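Local coordinates for protein putative lipase (Bacteroides thetaiotaomicron VPI-5482, PDB 3BZW) that probably hydrolyses ester bonds as an SGNH (GDSL-type) hydrolase, possibly acting on lipids as a lysophospholipase, at residues T220-M225 against I231-A236; T167-S172 against L241-K246; E109-Q114 against G206-I211. All coordinates share one frame; numbering follows the deposited sequence.

From the N terminus, 109-114 begins the long two-stranded arm, and 167-172 follows strand 162-166 of the central parallel sheet. Contact 3 closes when 206-211, at the end of helix 195-210, packs against the foot of the arm. Contact 1 then folds the loop between helices 216-219 and 245-258 on itself, and contact 2 closes last, joining the loop after strand 162-166 to the start of helix 245-258. Contacts 2 and 3 cross, contact 1 is nested inside contact 2, and contacts 3 and 1 are in series. Probable backbone bonds, D244 N to Y232 O and Y234 N to H242 O, join contacts 1 and 2. Contact 3 lies on the opposite side of the chain's centre.

Contact 1: T220-M225 against I231-A236; sequences TGMNPM and IYFYDA
M222, present as selenomethionine, crosses the Y232 side chain at about a right angle and lays its CG over one face of the ring, 3.9 Å from Y232 CD2. The selenium sits farther out above the same ring, M222 SE being 4.7 Å from the Y232 centroid, a Met-aromatic contact at some distance. M222 CG is anti to the carbonyl carbon (chi1 -71°); the side chain runs on extended at chi2 and bends at chi3 (42°), which brings M222 CE 4.0 Å from F233 CZ and also close to Y232 CB. P224 supplies the second contact: its CB lies 3.8 Å from the F233 ring centroid and 16° off the normal, a CH-pi approach, while P224 CD approaches F233 CZ (3.6 Å). Between these two residues N223 turns away and accepts from M225 N through OD1 (2.9 Å), an Asx turn that closes around P224; its ND2 binds W209 O of a neighbouring subunit. The polar end of Y232 is likewise occupied outside the contact, its OH being bonded to R250. The four touching residues, all buried, are joined by dispersion and CH-pi attraction rather than by directed polar bonds.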
loop_
_atom_site.group_PDB
_atom_site.type_symbol
_atom_site.label_atom_id
_atom_site.label_comp_id
_atom_site.label_asym_id
_atom_site.label_seq_id
_atom_site.Cartn_x
_atom_site.Cartn_y
_atom_site.Cartn_z
ATOM N N THR A 220 25.797 9.896 -13.703
ATOM C CA THR A 220 27.088 9.494 -14.271
ATOM C C THR A 220 26.943 8.096 -14.876
ATOM O O THR A 220 27.676 7.722 -15.796
ATOM C CB THR A 220 28.209 9.437 -13.205
ATOM O OG1 THR A 220 27.864 8.481 -12.196
ATOM C CG2 THR A 220 28.407 10.801 -12.561
ATOM N N GLY A 221 25.993 7.330 -14.348
ATOM C CA GLY A 221 25.764 5.982 -14.838
ATOM C C GLY A 221 26.920 5.053 -14.507
ATOM O O GLY A 221 27.074 4.001 -15.118
HETATM N N MSE A 222 27.734 5.442 -13.533
HETATM C CA MSE A 222 28.890 4.641 -13.138
HETATM C C MSE A 222 28.667 3.887 -11.825
HETATM O O MSE A 222 28.573 4.497 -10.762
HETATM C CB MSE A 222 30.128 5.544 -13.018
HETATM C CG MSE A 222 30.662 6.054 -14.355
HETATM SE SE MSE A 222 31.850 7.596 -14.211
HETATM C CE MSE A 222 32.881 7.042 -12.662
ATOM N N ASN A 223 28.600 2.558 -11.905
ATOM C CA ASN A 223 28.393 1.726 -10.718
ATOM C C ASN A 223 29.461 0.638 -10.625
ATOM O O ASN A 223 29.396 -0.368 -11.335
ATOM C CB ASN A 223 27.008 1.071 -10.777
ATOM C CG ASN A 223 26.626 0.383 -9.477
ATOM O OD1 ASN A 223 27.472 0.142 -8.611
ATOM N ND2 ASN A 223 25.346 0.056 -9.339
ATOM N N PRO A 224 30.455 0.816 -9.736
ATOM C CA PRO A 224 31.519 -0.179 -9.582
ATOM C C PRO A 224 31.029 -1.532 -9.048
ATOM O O PRO A 224 31.783 -2.504 -9.030
ATOM C CB PRO A 224 32.510 0.517 -8.644
ATOM C CG PRO A 224 31.618 1.351 -7.781
ATOM C CD PRO A 224 30.627 1.926 -8.780
HETATM N N MSE A 225 29.770 -1.591 -8.618
HETATM C CA MSE A 225 29.211 -2.843 -8.121
HETATM C C MSE A 225 28.930 -3.775 -9.298
HETATM O O MSE A 225 28.683 -4.963 -9.116
HETATM C CB MSE A 225 27.932 -2.586 -7.313
HETATM C CG MSE A 225 28.174 -1.913 -5.970
HETATM SE SE MSE A 225 29.403 -2.878 -4.796
HETATM C CE MSE A 225 28.187 -4.256 -4.180
ATOM N N ILE A 231 35.892 -0.477 -15.435
ATOM C CA ILE A 231 36.781 0.141 -16.409
ATOM C C ILE A 231 36.890 1.630 -16.084
ATOM O O ILE A 231 37.784 2.313 -16.573
ATOM C CB ILE A 231 36.232 0.017 -17.851
ATOM C CG1 ILE A 231 34.791 0.539 -17.902
ATOM C CG2 ILE A 231 36.310 -1.425 -18.325
ATOM C CD1 ILE A 231 34.171 0.514 -19.289
ATOM N N TYR A 232 35.967 2.125 -15.261
ATOM C CA TYR A 232 35.950 3.530 -14.864
ATOM C C TYR A 232 36.627 3.789 -13.520
ATOM O O TYR A 232 36.665 4.928 -13.051
ATOM C CB TYR A 232 34.510 4.036 -14.785
ATOM C CG TYR A 232 33.821 4.158 -16.121
ATOM C CD1 TYR A 232 34.297 5.037 -17.091
ATOM C CD2 TYR A 232 32.678 3.414 -16.408
ATOM C CE1 TYR A 232 33.650 5.179 -18.314
ATOM C CE2 TYR A 232 32.022 3.549 -17.625
ATOM C CZ TYR A 232 32.514 4.431 -18.573
ATOM O OH TYR A 232 31.876 4.560 -19.783
ATOM N N PHE A 233 37.149 2.735 -12.899
ATOM C CA PHE A 233 37.800 2.874 -11.604
ATOM C C PHE A 233 39.272 2.455 -11.654
ATOM O O PHE A 233 39.664 1.625 -12.470
ATOM C CB PHE A 233 36.987 2.113 -10.555
ATOM C CG PHE A 233 35.640 2.734 -10.303
ATOM C CD1 PHE A 233 35.469 3.670 -9.283
ATOM C CD2 PHE A 233 34.568 2.474 -11.161
ATOM C CE1 PHE A 233 34.250 4.344 -9.124
ATOM C CE2 PHE A 233 33.347 3.141 -11.012
ATOM C CZ PHE A 233 33.188 4.078 -9.993
ATOM N N TYR A 234 40.077 3.042 -10.772
ATOM C CA TYR A 234 41.524 2.828 -10.768
ATOM C C TYR A 234 42.166 1.448 -10.661
ATOM O O TYR A 234 43.045 1.114 -11.457
ATOM C CB TYR A 234 42.180 3.723 -9.713
ATOM C CG TYR A 234 43.629 4.012 -10.032
ATOM C CD1 TYR A 234 43.969 4.907 -11.049
ATOM C CD2 TYR A 234 44.659 3.349 -9.364
ATOM C CE1 TYR A 234 45.299 5.132 -11.398
ATOM C CE2 TYR A 234 45.998 3.569 -9.705
ATOM C CZ TYR A 234 46.306 4.461 -10.723
ATOM O OH TYR A 234 47.622 4.677 -11.069
ATOM N N ASP A 235 41.757 0.647 -9.686
ATOM C CA ASP A 235 42.395 -0.653 -9.501
ATOM C C ASP A 235 41.392 -1.769 -9.236
ATOM O O ASP A 235 40.822 -1.865 -8.152
ATOM C CB ASP A 235 43.393 -0.542 -8.339
ATOM C CG ASP A 235 44.370 -1.708 -8.280
ATOM O OD1 ASP A 235 43.924 -2.871 -8.282
ATOM O OD2 ASP A 235 45.590 -1.453 -8.214
ATOM N N ALA A 236 41.187 -2.614 -10.242
ATOM C CA ALA A 236 40.246 -3.723 -10.137
ATOM C C ALA A 236 40.437 -4.571 -8.881
ATOM O O ALA A 236 39.470 -5.078 -8.312
ATOM C CB ALA A 236 40.350 -4.605 -11.377
#

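Contact 2: T167-S172 against L241-K246; sequences TPLHRS and LHPDTK. With ACT (acetate ion), chain G.
One face of the R171 guanidinium carries the methyl L241 CD1, which sits toward the rim of the group, 3.7 Å from R171 NH1. The other methyl of the same leucine, CD2, lies over one face of the neighbouring H242 ring, again offset toward its rim, and thus L241 touches two flat groups with its two branches. At the edge of the imidazole, near its plane, an acetate ion accepts a nearly straight bond from H242 NE2 to its O atom (2.9 Å, 168°). With R171 CG between the backbone N and the carbonyl carbon (chi1 50°) and the side chain bent at chi3, R171 lies beside L241, pointing the same way, and both its CB and its guanidinium meet L241 CD1. The guanidinium is fixed by partners elsewhere, NH2 bonding Q182 and NH1 bonding T98.

H242 and D239, whose OD2 accepts from H242 ND1, fit the Asp-x-x-His block of SGNH hydrolases, where they probably serve as catalytic residues with S35. The acetate, probably from the crystallisation liquor, also bonds S35 N, G68 N and N99 ND2, a setting consistent with the oxyanion hole of this family.

A water links the two backbones by donating to H170 O (2.9 Å) and to L241 O (2.7 Å). Farther along, L169 CD1 meets P243 CG at 3.8 Å, and both side chains also pack on M251 of helix 245-258.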
loop_
_atom_site.group_PDB
_atom_site.type_symbol
_atom_site.label_atom_id
_atom_site.label_comp_id
_atom_site.label_asym_id
_atom_site.label_seq_id
_atom_site.Cartn_x
_atom_site.Cartn_y
_atom_site.Cartn_z
ATOM N N THR A 167 25.964 14.701 -5.612
ATOM C CA THR A 167 25.840 13.538 -4.748
ATOM C C THR A 167 27.021 12.594 -4.970
ATOM O O THR A 167 27.578 12.518 -6.066
ATOM C CB THR A 167 24.525 12.759 -5.008
ATOM O OG1 THR A 167 24.385 12.492 -6.409
ATOM C CG2 THR A 167 23.324 13.562 -4.517
ATOM N N PRO A 168 27.421 11.864 -3.919
ATOM C CA PRO A 168 28.537 10.914 -3.972
ATOM C C PRO A 168 28.293 9.808 -5.001
ATOM O O PRO A 168 27.146 9.431 -5.259
ATOM C CB PRO A 168 28.591 10.367 -2.547
ATOM C CG PRO A 168 28.049 11.506 -1.717
ATOM C CD PRO A 168 26.882 11.974 -2.554
ATOM N N LEU A 169 29.372 9.294 -5.581
ATOM C CA LEU A 169 29.281 8.232 -6.585
ATOM C C LEU A 169 29.119 6.862 -5.938
ATOM O O LEU A 169 29.473 6.680 -4.776
ATOM C CB LEU A 169 30.553 8.202 -7.439
ATOM C CG LEU A 169 30.977 9.495 -8.135
ATOM C CD1 LEU A 169 32.311 9.281 -8.841
ATOM C CD2 LEU A 169 29.899 9.916 -9.121
ATOM N N HIS A 170 28.579 5.906 -6.694
ATOM C CA HIS A 170 28.444 4.545 -6.188
ATOM C C HIS A 170 29.881 4.116 -5.919
ATOM O O HIS A 170 30.810 4.612 -6.557
ATOM C CB HIS A 170 27.786 3.628 -7.227
ATOM C CG HIS A 170 26.288 3.656 -7.187
ATOM N ND1 HIS A 170 25.546 4.694 -7.708
ATOM C CD2 HIS A 170 25.397 2.799 -6.631
ATOM C CE1 HIS A 170 24.263 4.477 -7.476
ATOM N NE2 HIS A 170 24.145 3.335 -6.823
ATOM N N ARG A 171 30.068 3.194 -4.984
ATOM C CA ARG A 171 31.414 2.784 -4.610
ATOM C C ARG A 171 31.522 1.315 -4.257
ATOM O O ARG A 171 30.579 0.726 -3.737
ATOM C CB ARG A 171 31.854 3.609 -3.404
ATOM C CG ARG A 171 30.812 3.619 -2.290
ATOM C CD ARG A 171 31.307 4.367 -1.069
ATOM N NE ARG A 171 32.366 3.626 -0.400
ATOM C CZ ARG A 171 33.312 4.184 0.345
ATOM N NH1 ARG A 171 33.334 5.500 0.519
ATOM N NH2 ARG A 171 34.238 3.425 0.910
ATOM N N SER A 172 32.686 0.730 -4.522
ATOM C CA SER A 172 32.906 -0.669 -4.197
ATOM C C SER A 172 34.110 -0.799 -3.264
ATOM O O SER A 172 34.537 0.182 -2.651
ATOM C CB SER A 172 33.100 -1.503 -5.466
ATOM O OG SER A 172 33.140 -2.886 -5.147
ATOM N N LEU A 241 36.923 2.391 -5.596
ATOM C CA LEU A 241 36.338 3.599 -5.011
ATOM C C LEU A 241 36.673 4.831 -5.853
ATOM O O LEU A 241 35.789 5.602 -6.224
ATOM C CB LEU A 241 36.862 3.804 -3.581
ATOM C CG LEU A 241 36.652 5.174 -2.913
ATOM C CD1 LEU A 241 35.158 5.439 -2.719
ATOM C CD2 LEU A 241 37.376 5.208 -1.570
ATOM N N HIS A 242 37.953 5.010 -6.160
ATOM C CA HIS A 242 38.374 6.162 -6.948
ATOM C C HIS A 242 38.330 5.921 -8.454
ATOM O O HIS A 242 38.897 4.951 -8.962
ATOM C CB HIS A 242 39.789 6.592 -6.553
ATOM C CG HIS A 242 39.957 6.845 -5.087
ATOM N ND1 HIS A 242 40.725 6.038 -4.276
ATOM C CD2 HIS A 242 39.474 7.829 -4.291
ATOM C CE1 HIS A 242 40.713 6.517 -3.044
ATOM N NE2 HIS A 242 39.961 7.603 -3.027
ATOM N N PRO A 243 37.641 6.805 -9.188
ATOM C CA PRO A 243 37.545 6.669 -10.641
ATOM C C PRO A 243 38.920 6.863 -11.289
ATOM O O PRO A 243 39.774 7.582 -10.749
ATOM C CB PRO A 243 36.589 7.796 -11.027
ATOM C CG PRO A 243 35.723 7.943 -9.813
ATOM C CD PRO A 243 36.729 7.851 -8.697
ATOM N N ASP A 244 39.148 6.209 -12.423
ATOM C CA ASP A 244 40.408 6.406 -13.127
ATOM C C ASP A 244 40.131 7.537 -14.108
ATOM O O ASP A 244 39.046 8.124 -14.082
ATOM C CB ASP A 244 40.864 5.139 -13.868
ATOM C CG ASP A 244 39.800 4.561 -14.781
ATOM O OD1 ASP A 244 38.830 5.266 -15.135
ATOM O OD2 ASP A 244 39.952 3.377 -15.166
ATOM N N THR A 245 41.097 7.852 -14.963
ATOM C CA THR A 245 40.915 8.928 -15.924
ATOM C C THR A 245 39.662 8.719 -16.773
ATOM O O THR A 245 38.901 9.665 -17.006
ATOM C CB THR A 245 42.161 9.067 -16.831
ATOM O OG1 THR A 245 43.243 9.608 -16.059
ATOM C CG2 THR A 245 41.872 9.983 -18.014
ATOM N N LYS A 246 39.436 7.486 -17.224
ATOM C CA LYS A 246 38.261 7.193 -18.043
ATOM C C LYS A 246 36.988 7.560 -17.276
ATOM O O LYS A 246 36.049 8.107 -17.853
ATOM C CB LYS A 246 38.242 5.708 -18.439
ATOM C CG LYS A 246 37.195 5.346 -19.504
ATOM C CD LYS A 246 37.303 3.878 -19.912
ATOM C CE LYS A 246 36.330 3.530 -21.036
ATOM N NZ LYS A 246 36.651 4.255 -22.301
HETATM C C ACT G . 38.467 9.851 -0.659
HETATM O O ACT G . 39.250 8.921 -0.586
HETATM O OXT ACT G . 38.743 10.918 -0.138
HETATM C CH3 ACT G . 37.168 9.690 -1.407
HETATM O O HOH W 1 33.135 6.108 -5.719
#

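Contact 3: E109-Q114 against G206-I211; sequences EWFTEQ and GNIWGI
At the foot of the antiparallel two-stranded arm, formed by strands 111-122 and 127-136, W110 and F111 meet I208 in the last turns of helix 195-210. I208 CD1 stands over the centre of one indole face, 3.4 Å from the centroid of the five-membered ring of W110 and 14° off its normal, a close CH-pi contact whose shortest approach is to W110 CE2 (3.3 Å). I208 CG1 lies anti to the carbonyl carbon (chi1 -66°) and the side chain runs on extended at chi2 (172°), which sends CD1 out to the indole. The other branch, I208 CG2, slides past the phenyl ring, reaching F111 CZ at 4.1 Å. Swapping W110 for an alanine would probably leave I208 CD1 without the aromatic face it rests on and E204 OE1 without its weak bond from the indole NE1. I208 lies within a wider pi-type turn at 206-210, where I211 N bonds to G206 O (3.0 Å). Helix 143-157 flanks both segments: R144 and I147 pack on W110, I151 and T152 on W209, and N148 bonds both W110 O and W209 NE1. On its other strand the arm places R134 and P136 against F111.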
loop_
_atom_site.group_PDB
_atom_site.type_symbol
_atom_site.label_atom_id
_atom_site.label_comp_id
_atom_site.label_asym_id
_atom_site.label_seq_id
_atom_site.Cartn_x
_atom_site.Cartn_y
_atom_site.Cartn_z
ATOM N N GLU A 109 19.847 14.559 12.689
ATOM C CA GLU A 109 18.572 15.213 12.423
ATOM C C GLU A 109 18.790 16.598 11.811
ATOM O O GLU A 109 19.783 17.258 12.102
ATOM C CB GLU A 109 17.785 15.369 13.730
ATOM C CG GLU A 109 17.606 14.090 14.541
ATOM C CD GLU A 109 16.589 13.136 13.938
ATOM O OE1 GLU A 109 15.882 13.527 12.981
ATOM O OE2 GLU A 109 16.488 11.993 14.439
ATOM N N TRP A 110 17.845 17.042 10.989
ATOM C CA TRP A 110 17.945 18.351 10.345
ATOM C C TRP A 110 17.639 19.520 11.282
ATOM O O TRP A 110 18.354 20.524 11.290
ATOM C CB TRP A 110 16.984 18.443 9.152
ATOM C CG TRP A 110 17.302 17.544 7.990
ATOM C CD1 TRP A 110 16.555 16.494 7.536
ATOM C CD2 TRP A 110 18.413 17.664 7.091
ATOM N NE1 TRP A 110 17.129 15.957 6.406
ATOM C CE2 TRP A 110 18.269 16.654 6.111
ATOM C CE3 TRP A 110 19.516 18.528 7.016
ATOM C CZ2 TRP A 110 19.187 16.485 5.066
ATOM C CZ3 TRP A 110 20.431 18.360 5.975
ATOM C CH2 TRP A 110 20.257 17.344 5.015
ATOM N N PHE A 111 16.567 19.384 12.058
ATOM C CA PHE A 111 16.121 20.437 12.970
ATOM C C PHE A 111 15.732 19.911 14.346
ATOM O O PHE A 111 15.670 18.705 14.584
ATOM C CB PHE A 111 14.842 21.101 12.438
ATOM C CG PHE A 111 14.967 21.738 11.086
ATOM C CD1 PHE A 111 15.294 23.086 10.969
ATOM C CD2 PHE A 111 14.682 21.014 9.933
ATOM C CE1 PHE A 111 15.328 23.705 9.725
ATOM C CE2 PHE A 111 14.713 21.622 8.680
ATOM C CZ PHE A 111 15.035 22.972 8.575
ATOM N N THR A 112 15.450 20.858 15.236
ATOM C CA THR A 112 14.917 20.570 16.564
ATOM C C THR A 112 13.646 21.428 16.491
ATOM O O THR A 112 13.604 22.394 15.722
ATOM C CB THR A 112 15.818 21.076 17.713
ATOM O OG1 THR A 112 16.025 22.486 17.580
ATOM C CG2 THR A 112 17.162 20.346 17.703
ATOM N N GLU A 113 12.610 21.083 17.247
ATOM C CA GLU A 113 11.372 21.865 17.206
ATOM C C GLU A 113 10.797 22.093 18.591
ATOM O O GLU A 113 11.021 21.304 19.504
ATOM C CB GLU A 113 10.300 21.152 16.376
ATOM C CG GLU A 113 10.697 20.762 14.967
ATOM C CD GLU A 113 9.661 19.849 14.325
ATOM O OE1 GLU A 113 8.688 20.355 13.718
ATOM O OE2 GLU A 113 9.815 18.616 14.449
ATOM N N GLN A 114 10.041 23.176 18.735
ATOM C CA GLN A 114 9.388 23.498 19.996
ATOM C C GLN A 114 8.316 24.556 19.770
ATOM O O GLN A 114 8.417 25.373 18.851
ATOM C CB GLN A 114 10.407 23.985 21.036
ATOM C CG GLN A 114 11.112 25.282 20.697
ATOM C CD GLN A 114 12.097 25.697 21.779
ATOM O OE1 GLN A 114 11.715 25.931 22.927
ATOM N NE2 GLN A 114 13.372 25.785 21.418
ATOM N N GLY A 206 18.524 20.133 -1.051
ATOM C CA GLY A 206 18.116 21.046 -2.106
ATOM C C GLY A 206 16.925 21.905 -1.702
ATOM O O GLY A 206 16.971 23.129 -1.827
ATOM N N ASN A 207 15.858 21.268 -1.224
ATOM C CA ASN A 207 14.662 21.994 -0.794
ATOM C C ASN A 207 14.815 22.559 0.611
ATOM O O ASN A 207 14.330 23.652 0.903
ATOM C CB ASN A 207 13.431 21.080 -0.836
ATOM C CG ASN A 207 12.945 20.821 -2.244
ATOM O OD1 ASN A 207 12.696 19.677 -2.624
ATOM N ND2 ASN A 207 12.791 21.886 -3.026
ATOM N N ILE A 208 15.478 21.815 1.486
ATOM C CA ILE A 208 15.666 22.280 2.853
ATOM C C ILE A 208 16.423 23.605 2.901
ATOM O O ILE A 208 16.053 24.513 3.656
ATOM C CB ILE A 208 16.437 21.245 3.697
ATOM C CG1 ILE A 208 15.592 19.978 3.863
ATOM C CG2 ILE A 208 16.788 21.843 5.062
ATOM C CD1 ILE A 208 16.327 18.825 4.520
ATOM N N TRP A 209 17.472 23.726 2.092
ATOM C CA TRP A 209 18.278 24.946 2.081
ATOM C C TRP A 209 18.133 25.870 0.874
ATOM O O TRP A 209 18.613 27.008 0.902
ATOM C CB TRP A 209 19.756 24.591 2.268
ATOM C CG TRP A 209 20.074 24.194 3.670
ATOM C CD1 TRP A 209 20.153 22.926 4.172
ATOM C CD2 TRP A 209 20.280 25.079 4.775
ATOM N NE1 TRP A 209 20.393 22.968 5.526
ATOM C CE2 TRP A 209 20.473 24.279 5.922
ATOM C CE3 TRP A 209 20.315 26.475 4.908
ATOM C CZ2 TRP A 209 20.698 24.830 7.190
ATOM C CZ3 TRP A 209 20.538 27.021 6.166
ATOM C CH2 TRP A 209 20.727 26.197 7.292
ATOM N N GLY A 210 17.469 25.398 -0.176
ATOM C CA GLY A 210 17.313 26.220 -1.361
ATOM C C GLY A 210 18.612 26.248 -2.145
ATOM O O GLY A 210 19.260 27.282 -2.270
ATOM N N ILE A 211 19.000 25.100 -2.678
ATOM C CA ILE A 211 20.238 25.018 -3.428
ATOM C C ILE A 211 20.108 23.913 -4.469
ATOM O O ILE A 211 19.523 22.864 -4.201
ATOM C CB ILE A 211 21.425 24.735 -2.466
ATOM C CG1 ILE A 211 22.754 24.887 -3.200
ATOM C CG2 ILE A 211 21.302 23.329 -1.868
ATOM C CD1 ILE A 211 23.968 24.875 -2.263
#